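PDB 1W52: pancreatic lipase related protein 2 from Equus caballus, which probably hydrolyses ester bonds of galactolipids and triacylglycerols, releasing fatty acids. Local coordinates for residues 344-349 with 417-422; 400-405 with 446-451; 370-375 with 389-394; 283-288 with 297-302. One frame throughout, in Å; residues are numbered along the deposited sequence.

Contact 1. Residues 344-349 with 417-422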
loop_
_atom_site.group_PDB
_atom_site.type_symbol
_atom_site.label_atom_id
_atom_site.label_comp_id
_atom_site.label_asym_id
_atom_site.label_seq_id
_atom_site.Cartn_x
_atom_site.Cartn_y
_atom_site.Cartn_z
ATOM N N VAL A 344 9.617 -3.965 -22.403
ATOM C CA VAL A 344 10.566 -4.748 -23.220
ATOM C C VAL A 344 9.931 -5.222 -24.520
ATOM O O VAL A 344 9.084 -6.118 -24.533
ATOM C CB VAL A 344 11.157 -5.951 -22.483
ATOM C CG1 VAL A 344 11.775 -6.841 -23.452
ATOM C CG2 VAL A 344 12.224 -5.525 -21.465
ATOM N N SER A 345 10.364 -4.593 -25.611
ATOM C CA SER A 345 9.976 -4.997 -26.952
ATOM C C SER A 345 11.043 -5.877 -27.552
ATOM O O SER A 345 12.234 -5.737 -27.223
ATOM C CB SER A 345 9.760 -3.792 -27.864
ATOM O OG SER A 345 9.107 -2.738 -27.170
ATOM N N ILE A 346 10.578 -6.791 -28.414
ATOM C CA ILE A 346 11.420 -7.639 -29.256
ATOM C C ILE A 346 10.688 -7.861 -30.596
ATOM O O ILE A 346 9.597 -8.415 -30.624
ATOM C CB ILE A 346 11.797 -8.966 -28.515
ATOM C CG1 ILE A 346 12.984 -8.694 -27.560
ATOM C CG2 ILE A 346 12.155 -10.049 -29.504
ATOM C CD1 ILE A 346 13.479 -9.844 -26.656
ATOM N N THR A 347 11.282 -7.337 -31.673
ATOM C CA THR A 347 10.876 -7.601 -33.057
ATOM C C THR A 347 11.758 -8.706 -33.614
ATOM O O THR A 347 12.986 -8.680 -33.447
ATOM C CB THR A 347 11.033 -6.329 -33.939
ATOM O OG1 THR A 347 9.918 -5.451 -33.756
ATOM C CG2 THR A 347 10.978 -6.671 -35.433
ATOM N N LEU A 348 11.139 -9.666 -34.294
ATOM C CA LEU A 348 11.856 -10.873 -34.693
ATOM C C LEU A 348 12.614 -10.697 -35.999
ATOM O O LEU A 348 12.598 -9.627 -36.608
ATOM C CB LEU A 348 10.903 -12.073 -34.756
ATOM C CG LEU A 348 10.524 -12.616 -33.370
ATOM C CD1 LEU A 348 9.627 -13.813 -33.531
ATOM C CD2 LEU A 348 11.744 -12.986 -32.493
ATOM N N ALA A 349 13.315 -11.747 -36.396
ATOM C CA ALA A 349 14.052 -11.736 -37.638
ATOM C C ALA A 349 14.124 -13.161 -38.183
ATOM O O ALA A 349 13.434 -14.059 -37.680
ATOM C CB ALA A 349 15.434 -11.155 -37.399
ATOM N N LEU A 417 17.486 -17.444 -36.263
ATOM C CA LEU A 417 16.447 -16.470 -35.888
ATOM C C LEU A 417 16.931 -15.093 -35.354
ATOM O O LEU A 417 16.710 -14.064 -36.018
ATOM C CB LEU A 417 15.387 -17.117 -34.966
ATOM C CG LEU A 417 13.932 -16.865 -35.442
ATOM C CD1 LEU A 417 13.649 -17.503 -36.802
ATOM C CD2 LEU A 417 12.869 -17.333 -34.443
ATOM N N GLY A 418 17.567 -15.060 -34.180
ATOM C CA GLY A 418 18.001 -13.802 -33.567
ATOM C C GLY A 418 16.913 -12.790 -33.175
ATOM O O GLY A 418 15.803 -13.140 -32.771
ATOM N N ALA A 419 17.244 -11.511 -33.270
ATOM C CA ALA A 419 16.304 -10.460 -32.911
ATOM C C ALA A 419 16.866 -9.167 -33.430
ATOM O O ALA A 419 17.884 -8.670 -32.921
ATOM C CB ALA A 419 16.124 -10.378 -31.418
ATOM N N SER A 420 16.208 -8.655 -34.472
ATOM C CA SER A 420 16.551 -7.378 -35.108
ATOM C C SER A 420 16.766 -6.291 -34.053
ATOM O O SER A 420 17.850 -5.673 -33.981
ATOM C CB SER A 420 15.431 -6.968 -36.091
ATOM O OG SER A 420 15.659 -5.698 -36.677
ATOM N N ARG A 421 15.730 -6.082 -33.228
ATOM C CA ARG A 421 15.756 -5.064 -32.182
ATOM C C ARG A 421 15.005 -5.487 -30.898
ATOM O O ARG A 421 14.084 -6.307 -30.928
ATOM C CB ARG A 421 15.278 -3.706 -32.752
ATOM C CG ARG A 421 16.177 -3.185 -33.915
ATOM C CD ARG A 421 15.792 -1.848 -34.547
ATOM N NE ARG A 421 16.385 -1.702 -35.882
ATOM C CZ ARG A 421 16.460 -0.567 -36.576
ATOM N NH1 ARG A 421 15.981 0.571 -36.085
ATOM N NH2 ARG A 421 17.023 -0.569 -37.779
ATOM N N ILE A 422 15.486 -4.939 -29.776
ATOM C CA ILE A 422 14.933 -5.115 -28.428
ATOM C C ILE A 422 14.771 -3.738 -27.738
ATOM O O ILE A 422 15.601 -3.345 -26.902
ATOM C CB ILE A 422 15.869 -6.010 -27.541
ATOM C CG1 ILE A 422 16.123 -7.372 -28.188
ATOM C CG2 ILE A 422 15.298 -6.190 -26.115
ATOM C CD1 ILE A 422 17.051 -8.267 -27.368
#

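Contact 2. Residues 400-405 with 446-451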
loop_
_atom_site.group_PDB
_atom_site.type_symbol
_atom_site.label_atom_id
_atom_site.label_comp_id
_atom_site.label_asym_id
_atom_site.label_seq_id
_atom_site.Cartn_x
_atom_site.Cartn_y
_atom_site.Cartn_z
ATOM N N GLU A 400 22.889 -3.730 -21.523
ATOM C CA GLU A 400 23.663 -4.955 -21.172
ATOM C C GLU A 400 22.727 -6.202 -21.013
ATOM O O GLU A 400 22.782 -6.910 -19.993
ATOM C CB GLU A 400 24.526 -4.741 -19.883
ATOM C CG GLU A 400 25.586 -3.610 -19.937
ATOM C CD GLU A 400 25.995 -3.036 -18.575
ATOM O OE1 GLU A 400 26.817 -3.642 -17.866
ATOM O OE2 GLU A 400 25.508 -1.948 -18.224
ATOM N N VAL A 401 21.884 -6.448 -22.029
ATOM C CA VAL A 401 20.921 -7.575 -22.028
ATOM C C VAL A 401 21.623 -8.921 -22.328
ATOM O O VAL A 401 22.847 -8.930 -22.547
ATOM C CB VAL A 401 19.690 -7.378 -23.034
ATOM C CG1 VAL A 401 19.190 -5.949 -23.058
ATOM C CG2 VAL A 401 19.990 -7.858 -24.469
ATOM N N LYS A 402 20.853 -10.036 -22.340
ATOM C CA LYS A 402 21.417 -11.374 -22.666
ATOM C C LYS A 402 20.614 -12.288 -23.615
ATOM O O LYS A 402 21.214 -13.103 -24.314
ATOM C CB LYS A 402 21.784 -12.142 -21.383
ATOM C CG LYS A 402 23.191 -11.831 -20.825
ATOM C CD LYS A 402 24.272 -11.637 -21.918
ATOM C CE LYS A 402 25.328 -10.594 -21.507
ATOM N NZ LYS A 402 26.248 -10.186 -22.615
ATOM N N PHE A 403 19.299 -12.154 -23.697
ATOM C CA PHE A 403 18.457 -13.029 -24.575
ATOM C C PHE A 403 18.396 -14.513 -24.066
ATOM O O PHE A 403 18.372 -14.761 -22.849
ATOM C CB PHE A 403 18.910 -12.971 -26.057
ATOM C CG PHE A 403 17.816 -13.274 -27.062
ATOM C CD1 PHE A 403 16.619 -12.578 -27.042
ATOM C CD2 PHE A 403 17.979 -14.231 -28.041
ATOM C CE1 PHE A 403 15.594 -12.839 -27.974
ATOM C CE2 PHE A 403 16.947 -14.483 -28.971
ATOM C CZ PHE A 403 15.760 -13.787 -28.926
ATOM N N VAL A 404 18.237 -15.532 -24.997
ATOM C CA VAL A 404 18.253 -17.005 -24.793
ATOM C C VAL A 404 16.925 -17.446 -25.366
ATOM O O VAL A 404 16.008 -16.632 -25.562
ATOM C CB VAL A 404 18.327 -17.544 -23.320
ATOM C CG1 VAL A 404 18.025 -19.037 -23.281
ATOM C CG2 VAL A 404 19.715 -17.331 -22.730
ATOM N N TRP A 405 16.683 -18.541 -25.797
ATOM C CA TRP A 405 15.377 -18.997 -26.229
ATOM C C TRP A 405 15.391 -20.513 -26.483
ATOM O O TRP A 405 16.433 -21.126 -26.815
ATOM C CB TRP A 405 14.852 -18.195 -27.428
ATOM C CG TRP A 405 15.557 -18.471 -28.684
ATOM C CD1 TRP A 405 16.886 -18.275 -28.942
ATOM C CD2 TRP A 405 14.984 -19.005 -29.885
ATOM N NE1 TRP A 405 17.172 -18.638 -30.237
ATOM C CE2 TRP A 405 16.028 -19.092 -30.844
ATOM C CE3 TRP A 405 13.685 -19.411 -30.257
ATOM C CZ2 TRP A 405 15.816 -19.574 -32.148
ATOM C CZ3 TRP A 405 13.480 -19.903 -31.553
ATOM C CH2 TRP A 405 14.542 -19.977 -32.479
ATOM N N GLU A 446 23.496 -16.581 -25.801
ATOM C CA GLU A 446 23.419 -15.309 -25.086
ATOM C C GLU A 446 23.904 -14.139 -25.979
ATOM O O GLU A 446 24.690 -13.266 -25.548
ATOM C CB GLU A 446 24.148 -15.408 -23.750
ATOM C CG GLU A 446 23.408 -16.324 -22.788
ATOM C CD GLU A 446 24.310 -16.927 -21.735
ATOM O OE1 GLU A 446 25.325 -17.550 -22.109
ATOM O OE2 GLU A 446 24.008 -16.786 -20.533
ATOM N N GLN A 447 23.402 -14.172 -27.230
ATOM C CA GLN A 447 23.472 -13.097 -28.238
ATOM C C GLN A 447 23.280 -11.721 -27.601
ATOM O O GLN A 447 22.156 -11.220 -27.559
ATOM C CB GLN A 447 22.382 -13.357 -29.315
ATOM C CG GLN A 447 21.747 -12.133 -30.019
ATOM C CD GLN A 447 20.463 -12.474 -30.745
ATOM O OE1 GLN A 447 19.685 -11.599 -31.135
ATOM N NE2 GLN A 447 20.241 -13.745 -30.936
ATOM N N SER A 448 24.358 -11.107 -27.103
ATOM C CA SER A 448 24.219 -9.866 -26.327
ATOM C C SER A 448 24.005 -8.639 -27.241
ATOM O O SER A 448 24.969 -8.002 -27.669
ATOM C CB SER A 448 25.421 -9.670 -25.393
ATOM O OG SER A 448 25.732 -10.867 -24.709
ATOM N N LEU A 449 22.745 -8.315 -27.550
ATOM C CA LEU A 449 22.427 -7.125 -28.355
ATOM C C LEU A 449 22.993 -5.876 -27.631
ATOM O O LEU A 449 23.082 -5.883 -26.397
ATOM C CB LEU A 449 20.904 -7.022 -28.591
ATOM C CG LEU A 449 20.335 -7.455 -29.959
ATOM C CD1 LEU A 449 20.161 -8.955 -30.065
ATOM C CD2 LEU A 449 19.026 -6.777 -30.322
ATOM N N TYR A 450 23.401 -4.834 -28.362
ATOM C CA TYR A 450 24.062 -3.689 -27.713
ATOM C C TYR A 450 23.663 -2.322 -28.307
ATOM O O TYR A 450 23.028 -2.287 -29.347
ATOM C CB TYR A 450 25.592 -3.912 -27.698
ATOM C CG TYR A 450 26.138 -4.385 -26.338
ATOM C CD1 TYR A 450 26.785 -3.509 -25.448
ATOM C CD2 TYR A 450 26.001 -5.713 -25.946
ATOM C CE1 TYR A 450 27.274 -3.959 -24.220
ATOM C CE2 TYR A 450 26.480 -6.167 -24.724
ATOM C CZ TYR A 450 27.120 -5.293 -23.873
ATOM O OH TYR A 450 27.591 -5.776 -22.679
ATOM N N PRO A 451 24.023 -1.216 -27.636
ATOM C CA PRO A 451 23.508 0.126 -27.942
ATOM C C PRO A 451 23.461 0.532 -29.405
ATOM O O PRO A 451 24.343 0.144 -30.149
ATOM C CB PRO A 451 24.521 1.039 -27.243
ATOM C CG PRO A 451 25.014 0.254 -26.102
ATOM C CD PRO A 451 24.985 -1.155 -26.521
#

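Contact 3. Residues 370-375 with 389-394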
loop_
_atom_site.group_PDB
_atom_site.type_symbol
_atom_site.label_atom_id
_atom_site.label_comp_id
_atom_site.label_asym_id
_atom_site.label_seq_id
_atom_site.Cartn_x
_atom_site.Cartn_y
_atom_site.Cartn_z
ATOM N N LYS A 370 16.908 -11.529 -13.483
ATOM C CA LYS A 370 16.527 -12.951 -13.495
ATOM C C LYS A 370 16.222 -13.281 -14.965
ATOM O O LYS A 370 16.419 -12.424 -15.823
ATOM C CB LYS A 370 15.294 -13.192 -12.584
ATOM C CG LYS A 370 15.613 -13.354 -11.076
ATOM C CD LYS A 370 15.600 -12.015 -10.297
ATOM C CE LYS A 370 16.716 -11.930 -9.233
ATOM N NZ LYS A 370 16.561 -12.929 -8.141
ATOM N N GLN A 371 15.766 -14.494 -15.283
ATOM C CA GLN A 371 15.351 -14.766 -16.669
ATOM C C GLN A 371 13.984 -14.107 -16.837
ATOM O O GLN A 371 13.295 -13.940 -15.851
ATOM C CB GLN A 371 15.320 -16.278 -17.004
ATOM C CG GLN A 371 16.722 -16.958 -17.325
ATOM C CD GLN A 371 17.210 -16.826 -18.794
ATOM O OE1 GLN A 371 16.477 -17.116 -19.732
ATOM N NE2 GLN A 371 18.463 -16.410 -18.971
ATOM N N TYR A 372 13.607 -13.703 -18.048
ATOM C CA TYR A 372 12.375 -12.924 -18.224
ATOM C C TYR A 372 11.621 -13.320 -19.471
ATOM O O TYR A 372 11.785 -12.728 -20.523
ATOM C CB TYR A 372 12.660 -11.405 -18.262
ATOM C CG TYR A 372 12.624 -10.726 -16.906
ATOM C CD1 TYR A 372 13.652 -10.920 -16.022
ATOM C CD2 TYR A 372 11.565 -9.893 -16.515
ATOM C CE1 TYR A 372 13.647 -10.345 -14.798
ATOM C CE2 TYR A 372 11.567 -9.298 -15.276
ATOM C CZ TYR A 372 12.624 -9.547 -14.424
ATOM O OH TYR A 372 12.738 -9.032 -13.156
ATOM N N GLU A 373 10.776 -14.319 -19.356
ATOM C CA GLU A 373 10.070 -14.774 -20.515
ATOM C C GLU A 373 9.208 -13.640 -21.068
ATOM O O GLU A 373 8.154 -13.355 -20.520
ATOM C CB GLU A 373 9.204 -16.001 -20.186
ATOM C CG GLU A 373 8.246 -16.378 -21.334
ATOM C CD GLU A 373 7.170 -17.375 -20.952
ATOM O OE1 GLU A 373 7.519 -18.375 -20.273
ATOM O OE2 GLU A 373 5.995 -17.159 -21.351
ATOM N N ILE A 374 9.616 -13.031 -22.176
ATOM C CA ILE A 374 8.806 -11.957 -22.790
ATOM C C ILE A 374 7.725 -12.475 -23.757
ATOM O O ILE A 374 6.771 -11.770 -24.113
ATOM C CB ILE A 374 9.710 -10.947 -23.546
ATOM C CG1 ILE A 374 10.954 -10.578 -22.734
ATOM C CG2 ILE A 374 8.929 -9.683 -23.933
ATOM C CD1 ILE A 374 10.675 -10.021 -21.380
ATOM N N PHE A 375 7.905 -13.704 -24.224
ATOM C CA PHE A 375 6.948 -14.287 -25.165
ATOM C C PHE A 375 7.090 -15.784 -25.358
ATOM O O PHE A 375 8.200 -16.292 -25.460
ATOM C CB PHE A 375 7.103 -13.634 -26.529
ATOM C CG PHE A 375 5.867 -13.685 -27.369
ATOM C CD1 PHE A 375 4.610 -13.420 -26.828
ATOM C CD2 PHE A 375 5.960 -13.960 -28.714
ATOM C CE1 PHE A 375 3.468 -13.444 -27.615
ATOM C CE2 PHE A 375 4.827 -13.977 -29.505
ATOM C CZ PHE A 375 3.573 -13.719 -28.949
ATOM N N VAL A 389 7.518 -5.554 -17.482
ATOM C CA VAL A 389 8.016 -6.495 -16.493
ATOM C C VAL A 389 8.459 -5.805 -15.191
ATOM O O VAL A 389 8.622 -4.615 -15.174
ATOM C CB VAL A 389 9.166 -7.382 -17.068
ATOM C CG1 VAL A 389 8.769 -7.994 -18.403
ATOM C CG2 VAL A 389 10.505 -6.615 -17.163
ATOM N N ASP A 390 8.665 -6.553 -14.107
ATOM C CA ASP A 390 8.845 -5.938 -12.799
ATOM C C ASP A 390 10.186 -6.335 -12.212
ATOM O O ASP A 390 10.456 -7.517 -12.023
ATOM C CB ASP A 390 7.687 -6.317 -11.877
ATOM C CG ASP A 390 6.348 -5.819 -12.407
ATOM O OD1 ASP A 390 6.213 -4.602 -12.583
ATOM O OD2 ASP A 390 5.374 -6.549 -12.696
ATOM N N VAL A 391 11.040 -5.353 -11.936
ATOM C CA VAL A 391 12.399 -5.642 -11.492
ATOM C C VAL A 391 12.521 -5.464 -9.984
ATOM O O VAL A 391 12.700 -4.370 -9.503
ATOM C CB VAL A 391 13.507 -4.815 -12.294
ATOM C CG1 VAL A 391 14.911 -5.073 -11.743
ATOM C CG2 VAL A 391 13.496 -5.172 -13.809
ATOM N N ASN A 392 12.485 -6.575 -9.265
ATOM C CA ASN A 392 12.434 -6.570 -7.820
ATOM C C ASN A 392 13.610 -5.892 -7.185
ATOM O O ASN A 392 13.839 -6.056 -6.000
ATOM C CB ASN A 392 12.360 -8.003 -7.286
ATOM C CG ASN A 392 11.234 -8.806 -7.923
ATOM O OD1 ASN A 392 10.051 -8.459 -7.798
ATOM N ND2 ASN A 392 11.605 -9.876 -8.639
ATOM N N PHE A 393 14.388 -5.160 -7.961
ATOM C CA PHE A 393 15.503 -4.406 -7.407
ATOM C C PHE A 393 15.989 -3.290 -8.296
ATOM O O PHE A 393 15.617 -3.143 -9.465
ATOM C CB PHE A 393 16.689 -5.320 -7.079
ATOM C CG PHE A 393 17.486 -5.741 -8.291
ATOM C CD1 PHE A 393 18.869 -5.572 -8.317
ATOM C CD2 PHE A 393 16.850 -6.326 -9.400
ATOM C CE1 PHE A 393 19.599 -5.970 -9.421
ATOM C CE2 PHE A 393 17.566 -6.721 -10.503
ATOM C CZ PHE A 393 18.943 -6.553 -10.520
ATOM N N ILE A 394 16.863 -2.500 -7.704
ATOM C CA ILE A 394 17.295 -1.259 -8.312
ATOM C C ILE A 394 18.613 -1.542 -8.998
ATOM O O ILE A 394 19.625 -1.819 -8.346
ATOM C CB ILE A 394 17.372 -0.123 -7.222
ATOM C CG1 ILE A 394 17.750 1.210 -7.866
ATOM C CG2 ILE A 394 18.285 -0.527 -5.988
ATOM C CD1 ILE A 394 18.272 2.226 -6.869
#

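Contact 4. Residues 283-288 with 297-302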
loop_
_atom_site.group_PDB
_atom_site.type_symbol
_atom_site.label_atom_id
_atom_site.label_comp_id
_atom_site.label_asym_id
_atom_site.label_seq_id
_atom_site.Cartn_x
_atom_site.Cartn_y
_atom_site.Cartn_z
ATOM N N LEU A 283 5.966 3.052 -7.363
ATOM C CA LEU A 283 5.334 4.074 -8.162
ATOM C C LEU A 283 4.025 3.593 -8.729
ATOM O O LEU A 283 3.988 2.644 -9.465
ATOM C CB LEU A 283 6.226 4.467 -9.324
ATOM C CG LEU A 283 7.548 5.241 -9.105
ATOM C CD1 LEU A 283 8.711 4.399 -8.492
ATOM C CD2 LEU A 283 7.962 5.790 -10.453
ATOM N N ALA A 284 2.937 4.255 -8.418
ATOM C CA ALA A 284 1.684 3.843 -8.988
ATOM C C ALA A 284 1.441 4.471 -10.352
ATOM O O ALA A 284 1.890 5.565 -10.652
ATOM C CB ALA A 284 0.582 4.193 -8.042
ATOM N N TYR A 285 0.704 3.770 -11.180
ATOM C CA TYR A 285 0.448 4.228 -12.537
ATOM C C TYR A 285 -1.045 4.365 -12.638
ATOM O O TYR A 285 -1.756 3.532 -12.106
ATOM C CB TYR A 285 0.913 3.210 -13.597
ATOM C CG TYR A 285 2.408 2.975 -13.638
ATOM C CD1 TYR A 285 3.040 2.407 -12.574
ATOM C CD2 TYR A 285 3.178 3.322 -14.733
ATOM C CE1 TYR A 285 4.347 2.191 -12.560
ATOM C CE2 TYR A 285 4.564 3.097 -14.712
ATOM C CZ TYR A 285 5.114 2.524 -13.605
ATOM O OH TYR A 285 6.440 2.209 -13.445
ATOM N N PRO A 286 -1.560 5.369 -13.320
ATOM C CA PRO A 286 -3.016 5.542 -13.351
ATOM C C PRO A 286 -3.562 4.625 -14.429
ATOM O O PRO A 286 -2.767 4.339 -15.334
ATOM C CB PRO A 286 -3.169 7.020 -13.671
ATOM C CG PRO A 286 -1.692 7.563 -13.568
ATOM C CD PRO A 286 -0.856 6.414 -14.072
ATOM N N CYS A 287 -4.810 4.151 -14.305
ATOM C CA CYS A 287 -5.370 3.153 -15.204
ATOM C C CYS A 287 -6.789 2.839 -14.849
ATOM O O CYS A 287 -7.180 3.087 -13.739
ATOM C CB CYS A 287 -4.595 1.860 -15.111
ATOM S SG CYS A 287 -4.284 1.098 -16.726
ATOM N N ASP A 288 -7.557 2.272 -15.778
ATOM C CA ASP A 288 -8.991 2.012 -15.554
ATOM C C ASP A 288 -9.177 0.746 -14.798
ATOM O O ASP A 288 -10.154 0.592 -14.106
ATOM C CB ASP A 288 -9.762 1.810 -16.862
ATOM C CG ASP A 288 -9.466 2.882 -17.891
ATOM O OD1 ASP A 288 -9.759 4.064 -17.587
ATOM O OD2 ASP A 288 -8.949 2.647 -19.018
ATOM N N GLY A 297 -0.478 -1.703 -20.560
ATOM C CA GLY A 297 -1.176 -0.435 -20.765
ATOM C C GLY A 297 -0.656 0.620 -19.801
ATOM O O GLY A 297 0.249 0.351 -19.008
ATOM N N CYS A 298 -1.199 1.825 -19.901
ATOM C CA CYS A 298 -0.892 2.891 -18.964
ATOM C C CYS A 298 0.582 2.985 -18.573
ATOM O O CYS A 298 0.927 3.079 -17.385
ATOM C CB CYS A 298 -1.741 2.712 -17.727
ATOM S SG CYS A 298 -3.487 2.414 -18.124
ATOM N N PHE A 299 1.452 2.983 -19.579
ATOM C CA PHE A 299 2.901 3.063 -19.368
ATOM C C PHE A 299 3.592 4.089 -20.343
ATOM O O PHE A 299 3.159 4.276 -21.478
ATOM C CB PHE A 299 3.453 1.649 -19.504
ATOM C CG PHE A 299 4.932 1.503 -19.238
ATOM C CD1 PHE A 299 5.838 1.688 -20.236
ATOM C CD2 PHE A 299 5.406 1.102 -18.002
ATOM C CE1 PHE A 299 7.225 1.538 -19.989
ATOM C CE2 PHE A 299 6.808 0.939 -17.738
ATOM C CZ PHE A 299 7.707 1.162 -18.733
ATOM N N PRO A 300 4.653 4.770 -19.913
ATOM C CA PRO A 300 5.205 4.732 -18.546
ATOM C C PRO A 300 4.612 5.818 -17.660
ATOM O O PRO A 300 3.534 6.344 -17.959
ATOM C CB PRO A 300 6.714 4.956 -18.772
ATOM C CG PRO A 300 6.777 5.754 -19.992
ATOM C CD PRO A 300 5.460 5.620 -20.786
ATOM N N CYS A 301 5.291 6.128 -16.567
ATOM C CA CYS A 301 4.843 7.180 -15.710
ATOM C C CYS A 301 4.392 8.336 -16.584
ATOM O O CYS A 301 5.064 8.604 -17.599
ATOM C CB CYS A 301 5.989 7.592 -14.806
ATOM S SG CYS A 301 6.282 6.353 -13.509
ATOM N N PRO A 302 3.300 9.024 -16.188
ATOM C CA PRO A 302 2.656 10.083 -16.998
ATOM C C PRO A 302 3.437 11.423 -17.005
ATOM O O PRO A 302 4.536 11.481 -16.417
ATOM C CB PRO A 302 1.309 10.275 -16.286
ATOM C CG PRO A 302 1.645 10.024 -14.853
ATOM C CD PRO A 302 2.640 8.880 -14.874
#

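Contact 1. Residues 344-349 with 417-422
Ile346 and Ile422 lie flank to flank, their side chains pointing the same way. Ile346 CG1 is 3.5 Å from Ile422 CG1, and the two CD1 methyls are 4.0 Å apart. In both residues CG1 stands anti to the carbonyl carbon (chi1 -81° and -57°), which sets the long branches running alongside each other. Ala419 CB adds a looser touch, 4.4 Å from Ile346 CG2. With an alanine at Ile422 both branches beyond CB are gone, and CG1 and CD1 of Ile346 would probably lose their neighbours. At the other end of the contact, Ala349 CB packs 3.5 Å from Leu417 O, while Leu417 CG lies 3.6 Å from Ala349 O. Both segments belong to the PLAT domain, a beta-sandwich in this family, and they run in roughly opposite directions, 149° apart. A backbone hydrogen bond runs from Thr347 N to Arg421 O at 3.1 Å. Further out, backbone bonds tie Val344 to Leu387 and Ile346 to Tyr385. The hydroxyl of Thr347 bonds to Ser383 O. Ser345 bonds through its backbone to Thr423, the residue after Ile422.

Contact 2. Residues 400-405 with 446-451
Val401 CG2 lies 4.3 Å from Leu449 CB in an apolar contact, and both side chains also rest on Phe435 of strand 435-436. Val404 and Glu446 run side by side, pointing the same way, with Val404 CG2 3.8 Å from Glu446 CG. It is the aliphatic part of the glutamate that touches the valine.

The flat groups meet at a slant. Phe403 and Gln447 also lie side by side. The amide brings its NE2 to 3.7 Å from Phe403 CD2, and the ring and amide planes are 41° apart. Phe403 CB points toward 446-451, and CG stands anti to the backbone N (chi1 -154°), which lays the ring beside this amide. At the opposite end, Glu400 CG is 4.0 Å from Tyr450 OH, with the carboxylate and ring planes 42° apart.

All this lies in the PLAT domain, near its C-terminal end. There Tyr450 pairs through its backbone with Cys436, and Ser448 centres an inverse gamma turn.

The remaining contacts are polar or involve the backbone. No hydrogen bond joins the two segments. Glu446 CA makes a CA-H...O contact to Lys402 O at 3.2 Å. The lysine chain bends over to Ser448, but its NZ is modelled too close to the serine hydroxyl, so that meeting is doubtful.

Contact 3. Residues 370-375 with 389-394
Tyr372 has a chi1 of -90°, which swings its ring toward strand 387-391, alongside Val389, and carries its hydroxyl on to the next residue of the strand. Val389 turns with chi1 -50°, placing CG2 between its backbone N and carbonyl carbon. CG2 makes the closest touch on the tyrosine, while CG1 lies beside both the ring and Ile374.

The side chains of Tyr372 and Val389 meet at a slant along one side of the ring. Val389 CG2 is 3.4 Å from Tyr372 CE2, and Val389 CB is 3.5 Å from Tyr372 CD2. Ile374 comes in at about a right angle, its CD1 4.1 Å from Val389 CG1. Past the ring, Tyr372 OH donates a hydrogen bond to Asp390 O at 3.0 Å. The acceptor sits at the ring edge, near the ring plane. The hydroxyl stands above the plane of the Asp390 carbonyl, 43° out of it. Val391 CG2 lies 4.0 Å from Tyr372 OH. A phenylalanine in place of Tyr372 would probably leave Asp390 O without this bond.

Within the PLAT domain, strand 387-391 pairs antiparallel with strand 340-344. Val389 bonds through its backbone to Tyr342, and Val391 to Trp340. The Asp390 carboxylate forms a salt bridge with Arg341. The tyrosine therefore joins the loop 370-375 to this strand in two ways. Its ring supplies apolar packing, and its hydroxyl supplies a polar link to a main-chain oxygen at a residue between the two that pair with strand 340-344.

Contact 4. Residues 283-288 with 297-302
The disulfide between Cys287 and Cys298 closes a short loop that holds helix 290-294. It lies beside strand 285-286, a short, weakly bonded edge strand of the central sheet of the alpha/beta-hydrolase fold. The SG atoms are 2.1 Å apart, with a chi3 of 75°. Both CB atoms point toward the opposing segment.

Tyr285 is the main side chain of the contact. Its CG is anti to the carbonyl carbon (chi1 -65°), and the ring reaches over to the bend at 298-301. Cys301 SG lies 4.4 Å from the centroid of the Tyr285 ring, 33° off the ring normal. This is an oblique sulfur-aromatic contact. The carbonyl carbon of Pro300 stands at the ring edge instead, near its plane. Tyr285 CE2 is also 3.9 Å from Phe299 CD2, an approach that is oblique to both rings. Phe299 carries Pro300 CB over the centre of one face, next to the cis peptide that precedes this proline.

Cys301 has Leu283 as a second neighbour, with Leu283 CD2 3.5 Å from Cys301 SG. The sulfur is fixed by a further disulfide to Cys306. Tyr285 and Phe299 both touch Arg341 of strand 340-344, and the backbone of Cys301 bonds to that of Gly427. The contact thus sits against the PLAT domain. Pro286 and Pro302 also touch, with Pro286 CG 4.3 Å from Pro302 CG.

In the fold
Contact 4 comes first along the chain, in series with the other three. It closes a short loop and fastens the edge strand of the lipase sheet to the loop 297-302, beside the PLAT domain. The chain then enters that domain, where contacts 1 to 3 join loops and strands. Contact 1 opens at 344-349 and closes only at 417-422. Contact 3 opens and closes within that span, joining 370-375 to strand 387-391. Contact 2 opens at 400-405, before contact 1 has closed, and ends at 446-451, so contacts 1 and 2 cross. Leu449 touches Ile422 between them. Contact 3 touches both, through Ile374 on Val344 and Gln371 on Val404.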